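Long-range contact in glycosyltransferase (PDB 7MI0), which probably transfers a sugar from an activated donor to an acceptor, as expected of a GT-B-type glycosyltransferase: residues Ala94-Arg108 with Ala119-His132. Residues are numbered along the deposited sequence; the frame is centred on the assembly and turned at random.
Sequences AEIIKKYNVDIVHTR and ATKWTNAKFLTTFH
A119 sets its CB against the CD1 of I97, 3.9 Å away, joining the ends of helices 83-100 and 114-122. The next residue, T120, lays CG2 on the CB and CG2 of V105, while its hydroxyl is bonded within its own helix to the carbonyl of Y117. T123 OG1 donates to the O of A119, 2.8 Å away; with OG1 between the backbone N and the carbonyl carbon (chi1 61°), CG2 is turned to A94 and K98 and OG1 lies beside both I97 branches. A125 CB touches both I97 CG2 and the O of V102. From K126 the chain runs parallel to strand 104-107: K126 N bonds D103 O from above the carbonyl plane, and V105 N bonds K126 O at 2.7 Å. This is the beta-alpha-beta unit 104-107, 114-122, 126-131 in the Rossmann-like parallel sheet of the N-terminal GT-B domain. F127 meets T107 CG2 through CE1 at 3.6 Å. On the other face L128, with CG anti to the backbone N, holds CD2 over the H106 ring, 3.8 Å from its centroid and 8° off the normal, a CH-pi contact. T130 OG1 reaches the ring edge, in plane, 2.7 Å from H106 NE2 and nearly straight at 175°; Y389 takes ND1, so both ring nitrogens are engaged and the ring's rotation is fixed. H132 NE2 accepts from R108 NE at 2.9 Å, tilted from both planes.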
loop_
_atom_site.group_PDB
_atom_site.type_symbol
_atom_site.label_atom_id
_atom_site.label_comp_id
_atom_site.label_asym_id
_atom_site.label_seq_id
_atom_site.Cartn_x
_atom_site.Cartn_y
_atom_site.Cartn_z
ATOM N N ALA A 94 10.898 -16.413 -21.682
ATOM C CA ALA A 94 10.700 -17.837 -21.928
ATOM C C ALA A 94 11.992 -18.620 -21.733
ATOM O O ALA A 94 11.979 -19.725 -21.176
ATOM C CB ALA A 94 10.150 -18.053 -23.337
ATOM N N GLU A 95 13.120 -18.068 -22.181
ATOM C CA GLU A 95 14.388 -18.755 -21.968
ATOM C C GLU A 95 14.766 -18.764 -20.492
ATOM O O GLU A 95 15.322 -19.751 -19.995
ATOM C CB GLU A 95 15.481 -18.113 -22.816
ATOM C CG GLU A 95 15.341 -18.419 -24.303
ATOM C CD GLU A 95 15.202 -19.912 -24.589
ATOM O OE1 GLU A 95 15.997 -20.711 -24.044
ATOM O OE2 GLU A 95 14.288 -20.287 -25.357
ATOM N N ILE A 96 14.464 -17.680 -19.773
ATOM C CA ILE A 96 14.624 -17.683 -18.322
ATOM C C ILE A 96 13.751 -18.766 -17.698
ATOM O O ILE A 96 14.199 -19.516 -16.822
ATOM C CB ILE A 96 14.301 -16.292 -17.741
ATOM C CG1 ILE A 96 15.445 -15.311 -18.009
ATOM C CG2 ILE A 96 14.011 -16.383 -16.252
ATOM C CD1 ILE A 96 15.031 -13.854 -17.901
ATOM N N ILE A 97 12.498 -18.868 -18.149
ATOM C CA ILE A 97 11.598 -19.900 -17.637
ATOM C C ILE A 97 12.216 -21.280 -17.812
ATOM O O ILE A 97 12.325 -22.056 -16.856
ATOM C CB ILE A 97 10.227 -19.808 -18.329
ATOM C CG1 ILE A 97 9.547 -18.482 -17.996
ATOM C CG2 ILE A 97 9.349 -20.979 -17.922
ATOM C CD1 ILE A 97 8.192 -18.325 -18.638
ATOM N N LYS A 98 12.642 -21.603 -19.037
ATOM C CA LYS A 98 13.226 -22.917 -19.300
ATOM C C LYS A 98 14.483 -23.141 -18.473
ATOM O O LYS A 98 14.751 -24.263 -18.022
ATOM C CB LYS A 98 13.541 -23.067 -20.789
ATOM C CG LYS A 98 12.323 -22.995 -21.697
ATOM C CD LYS A 98 12.724 -22.997 -23.166
ATOM C CE LYS A 98 11.507 -22.873 -24.075
ATOM N NZ LYS A 98 10.526 -23.973 -23.840
ATOM N N LYS A 99 15.258 -22.078 -18.256
ATOM C CA LYS A 99 16.531 -22.203 -17.555
ATOM C C LYS A 99 16.329 -22.603 -16.101
ATOM O O LYS A 99 16.976 -23.534 -15.606
ATOM C CB LYS A 99 17.297 -20.886 -17.652
ATOM C CG LYS A 99 18.599 -20.849 -16.884
ATOM C CD LYS A 99 19.293 -19.520 -17.116
ATOM C CE LYS A 99 20.616 -19.436 -16.385
ATOM N NZ LYS A 99 21.270 -18.124 -16.645
ATOM N N TYR A 100 15.432 -21.915 -15.399
ATOM C CA TYR A 100 15.225 -22.126 -13.973
ATOM C C TYR A 100 14.007 -22.991 -13.670
ATOM O O TYR A 100 13.623 -23.104 -12.500
ATOM C CB TYR A 100 15.103 -20.778 -13.262
ATOM C CG TYR A 100 16.272 -19.858 -13.529
ATOM C CD1 TYR A 100 17.463 -19.995 -12.823
ATOM C CD2 TYR A 100 16.192 -18.856 -14.491
ATOM C CE1 TYR A 100 18.544 -19.159 -13.064
ATOM C CE2 TYR A 100 17.269 -18.011 -14.739
ATOM C CZ TYR A 100 18.442 -18.169 -14.020
ATOM O OH TYR A 100 19.515 -17.338 -14.256
ATOM N N ASN A 101 13.408 -23.613 -14.689
ATOM C CA ASN A 101 12.192 -24.413 -14.536
ATOM C C ASN A 101 11.148 -23.660 -13.711
ATOM O O ASN A 101 10.640 -24.150 -12.700
ATOM C CB ASN A 101 12.505 -25.777 -13.919
ATOM C CG ASN A 101 13.561 -26.538 -14.695
ATOM O OD1 ASN A 101 13.276 -27.134 -15.736
ATOM N ND2 ASN A 101 14.793 -26.523 -14.192
ATOM N N VAL A 102 10.851 -22.436 -14.152
ATOM C CA VAL A 102 9.907 -21.582 -13.447
ATOM C C VAL A 102 8.521 -22.199 -13.507
ATOM O O VAL A 102 8.052 -22.617 -14.574
ATOM C CB VAL A 102 9.918 -20.170 -14.055
ATOM C CG1 VAL A 102 8.778 -19.336 -13.506
ATOM C CG2 VAL A 102 11.255 -19.496 -13.792
ATOM N N ASP A 103 7.856 -22.258 -12.355
ATOM C CA ASP A 103 6.524 -22.839 -12.258
ATOM C C ASP A 103 5.417 -21.811 -12.467
ATOM O O ASP A 103 4.372 -22.137 -13.041
ATOM C CB ASP A 103 6.360 -23.520 -10.898
ATOM C CG ASP A 103 7.238 -24.745 -10.758
ATOM O OD1 ASP A 103 7.165 -25.627 -11.644
ATOM O OD2 ASP A 103 8.011 -24.824 -9.777
ATOM N N ILE A 104 5.619 -20.577 -12.014
ATOM C CA ILE A 104 4.620 -19.521 -12.126
ATOM C C ILE A 104 5.333 -18.226 -12.472
ATOM O O ILE A 104 6.358 -17.895 -11.868
ATOM C CB ILE A 104 3.817 -19.340 -10.823
ATOM C CG1 ILE A 104 2.924 -20.547 -10.546
ATOM C CG2 ILE A 104 2.995 -18.064 -10.864
ATOM C CD1 ILE A 104 2.303 -20.502 -9.171
ATOM N N VAL A 105 4.800 -17.493 -13.441
ATOM C CA VAL A 105 5.198 -16.114 -13.680
ATOM C C VAL A 105 4.120 -15.209 -13.106
ATOM O O VAL A 105 2.941 -15.330 -13.462
ATOM C CB VAL A 105 5.418 -15.836 -15.174
ATOM C CG1 VAL A 105 5.640 -14.350 -15.386
ATOM C CG2 VAL A 105 6.597 -16.633 -15.684
ATOM N N HIS A 106 4.526 -14.304 -12.221
ATOM C CA HIS A 106 3.632 -13.471 -11.423
ATOM C C HIS A 106 3.850 -12.018 -11.836
ATOM O O HIS A 106 4.904 -11.438 -11.555
ATOM C CB HIS A 106 3.926 -13.692 -9.938
ATOM C CG HIS A 106 2.926 -13.082 -9.008
ATOM N ND1 HIS A 106 2.931 -13.332 -7.653
ATOM C CD2 HIS A 106 1.896 -12.231 -9.229
ATOM C CE1 HIS A 106 1.949 -12.661 -7.078
ATOM N NE2 HIS A 106 1.306 -11.984 -8.012
ATOM N N THR A 107 2.865 -11.433 -12.511
ATOM C CA THR A 107 2.982 -10.077 -13.033
ATOM C C THR A 107 2.164 -9.110 -12.190
ATOM O O THR A 107 1.021 -9.399 -11.819
ATOM C CB THR A 107 2.528 -9.992 -14.494
ATOM O OG1 THR A 107 1.102 -10.093 -14.572
ATOM C CG2 THR A 107 3.125 -11.121 -15.291
ATOM N N ARG A 108 2.755 -7.955 -11.900
ATOM C CA ARG A 108 2.108 -6.888 -11.151
ATOM C C ARG A 108 2.123 -5.592 -11.952
ATOM O O ARG A 108 2.330 -4.505 -11.408
ATOM C CB ARG A 108 2.777 -6.703 -9.791
ATOM C CG ARG A 108 3.554 -7.932 -9.311
ATOM C CD ARG A 108 4.093 -7.746 -7.899
ATOM N NE ARG A 108 3.059 -7.976 -6.899
ATOM C CZ ARG A 108 3.134 -8.876 -5.930
ATOM N NH1 ARG A 108 4.219 -9.611 -5.751
ATOM N NH2 ARG A 108 2.099 -9.038 -5.115
ATOM N N ALA A 119 5.277 -15.453 -22.796
ATOM C CA ALA A 119 6.290 -16.384 -22.312
ATOM C C ALA A 119 5.652 -17.607 -21.672
ATOM O O ALA A 119 6.159 -18.727 -21.814
ATOM C CB ALA A 119 7.222 -15.686 -21.325
ATOM N N THR A 120 4.530 -17.417 -20.974
ATOM C CA THR A 120 3.871 -18.547 -20.333
ATOM C C THR A 120 3.016 -19.338 -21.313
ATOM O O THR A 120 2.888 -20.560 -21.166
ATOM C CB THR A 120 3.018 -18.069 -19.156
ATOM O OG1 THR A 120 2.043 -17.130 -19.619
ATOM C CG2 THR A 120 3.891 -17.406 -18.103
ATOM N N LYS A 121 2.428 -18.663 -22.309
ATOM C CA LYS A 121 1.656 -19.360 -23.335
ATOM C C LYS A 121 2.507 -20.391 -24.062
ATOM O O LYS A 121 1.997 -21.437 -24.476
ATOM C CB LYS A 121 1.069 -18.348 -24.328
ATOM C CG LYS A 121 0.321 -18.960 -25.518
ATOM C CD LYS A 121 0.176 -17.970 -26.683
ATOM C CE LYS A 121 -0.103 -18.685 -28.015
ATOM N NZ LYS A 121 0.303 -17.892 -29.229
ATOM N N TRP A 122 3.807 -20.126 -24.197
ATOM C CA TRP A 122 4.719 -20.983 -24.942
ATOM C C TRP A 122 5.392 -22.046 -24.089
ATOM O O TRP A 122 5.914 -23.022 -24.641
ATOM C CB TRP A 122 5.803 -20.136 -25.603
ATOM C CG TRP A 122 5.271 -19.133 -26.560
ATOM C CD1 TRP A 122 4.047 -19.145 -27.168
ATOM C CD2 TRP A 122 5.940 -17.958 -27.022
ATOM N NE1 TRP A 122 3.918 -18.048 -27.985
ATOM C CE2 TRP A 122 5.067 -17.303 -27.913
ATOM C CE3 TRP A 122 7.197 -17.394 -26.770
ATOM C CZ2 TRP A 122 5.411 -16.113 -28.556
ATOM C CZ3 TRP A 122 7.536 -16.215 -27.407
ATOM C CH2 TRP A 122 6.647 -15.588 -28.292
ATOM N N THR A 123 5.405 -21.881 -22.772
ATOM C CA THR A 123 6.087 -22.795 -21.870
ATOM C C THR A 123 5.076 -23.437 -20.924
ATOM O O THR A 123 3.869 -23.186 -20.997
ATOM C CB THR A 123 7.182 -22.065 -21.088
ATOM O OG1 THR A 123 6.590 -21.025 -20.304
ATOM C CG2 THR A 123 8.193 -21.444 -22.040
ATOM N N ASN A 124 5.583 -24.281 -20.030
ATOM C CA ASN A 124 4.733 -24.922 -19.039
ATOM C C ASN A 124 4.370 -24.003 -17.884
ATOM O O ASN A 124 3.525 -24.379 -17.063
ATOM C CB ASN A 124 5.418 -26.173 -18.501
ATOM C CG ASN A 124 5.470 -27.279 -19.524
ATOM O OD1 ASN A 124 4.531 -27.454 -20.304
ATOM N ND2 ASN A 124 6.567 -28.033 -19.537
ATOM N N ALA A 125 4.975 -22.819 -17.805
ATOM C CA ALA A 125 4.733 -21.921 -16.687
ATOM C C ALA A 125 3.278 -21.463 -16.659
ATOM O O ALA A 125 2.560 -21.509 -17.662
ATOM C CB ALA A 125 5.663 -20.711 -16.765
ATOM N N LYS A 126 2.850 -21.022 -15.480
ATOM C CA LYS A 126 1.515 -20.495 -15.245
ATOM C C LYS A 126 1.576 -18.980 -15.090
ATOM O O LYS A 126 2.629 -18.400 -14.807
ATOM C CB LYS A 126 0.894 -21.124 -13.996
ATOM C CG LYS A 126 0.921 -22.643 -13.978
ATOM C CD LYS A 126 -0.049 -23.228 -14.981
ATOM C CE LYS A 126 -0.216 -24.722 -14.765
ATOM N NZ LYS A 126 -1.317 -25.287 -15.596
ATOM N N PHE A 127 0.416 -18.345 -15.255
ATOM C CA PHE A 127 0.308 -16.897 -15.391
ATOM C C PHE A 127 -0.594 -16.355 -14.294
ATOM O O PHE A 127 -1.795 -16.645 -14.274
ATOM C CB PHE A 127 -0.246 -16.541 -16.773
ATOM C CG PHE A 127 -0.182 -15.079 -17.109
ATOM C CD1 PHE A 127 1.030 -14.419 -17.163
ATOM C CD2 PHE A 127 -1.335 -14.373 -17.411
ATOM C CE1 PHE A 127 1.090 -13.071 -17.485
ATOM C CE2 PHE A 127 -1.279 -13.031 -17.733
ATOM C CZ PHE A 127 -0.065 -12.381 -17.771
ATOM N N LEU A 128 -0.023 -15.559 -13.393
ATOM C CA LEU A 128 -0.767 -14.948 -12.300
ATOM C C LEU A 128 -0.632 -13.438 -12.377
ATOM O O LEU A 128 0.480 -12.920 -12.521
ATOM C CB LEU A 128 -0.275 -15.446 -10.938
ATOM C CG LEU A 128 -1.007 -14.833 -9.739
ATOM C CD1 LEU A 128 -2.510 -15.052 -9.863
ATOM C CD2 LEU A 128 -0.484 -15.389 -8.422
ATOM N N THR A 129 -1.761 -12.738 -12.270
ATOM C CA THR A 129 -1.807 -11.281 -12.266
ATOM C C THR A 129 -2.334 -10.787 -10.924
ATOM O O THR A 129 -3.346 -11.297 -10.424
ATOM C CB THR A 129 -2.705 -10.756 -13.391
ATOM O OG1 THR A 129 -2.300 -11.333 -14.636
ATOM C CG2 THR A 129 -2.626 -9.233 -13.485
ATOM N N THR A 130 -1.654 -9.797 -10.351
ATOM C CA THR A 130 -2.152 -9.056 -9.200
ATOM C C THR A 130 -2.381 -7.612 -9.617
ATOM O O THR A 130 -1.497 -6.988 -10.214
ATOM C CB THR A 130 -1.176 -9.109 -8.019
ATOM O OG1 THR A 130 -0.934 -10.472 -7.649
ATOM C CG2 THR A 130 -1.750 -8.362 -6.821
ATOM N N PHE A 131 -3.566 -7.087 -9.308
ATOM C CA PHE A 131 -3.925 -5.702 -9.597
ATOM C C PHE A 131 -3.743 -4.887 -8.321
ATOM O O PHE A 131 -4.518 -5.032 -7.372
ATOM C CB PHE A 131 -5.361 -5.612 -10.116
ATOM C CG PHE A 131 -5.595 -6.373 -11.405
ATOM C CD1 PHE A 131 -5.966 -7.711 -11.383
ATOM C CD2 PHE A 131 -5.443 -5.749 -12.634
ATOM C CE1 PHE A 131 -6.174 -8.409 -12.566
ATOM C CE2 PHE A 131 -5.656 -6.440 -13.810
ATOM C CZ PHE A 131 -6.019 -7.771 -13.778
ATOM N N HIS A 132 -2.709 -4.046 -8.289
ATOM C CA HIS A 132 -2.433 -3.191 -7.138
ATOM C C HIS A 132 -3.182 -1.865 -7.197
ATOM O O HIS A 132 -2.924 -0.981 -6.373
ATOM C CB HIS A 132 -0.931 -2.911 -7.023
ATOM C CG HIS A 132 -0.110 -4.114 -6.683
ATOM N ND1 HIS A 132 0.557 -4.244 -5.486
ATOM C CD2 HIS A 132 0.161 -5.236 -7.389
ATOM C CE1 HIS A 132 1.201 -5.398 -5.467
ATOM N NE2 HIS A 132 0.976 -6.019 -6.609
#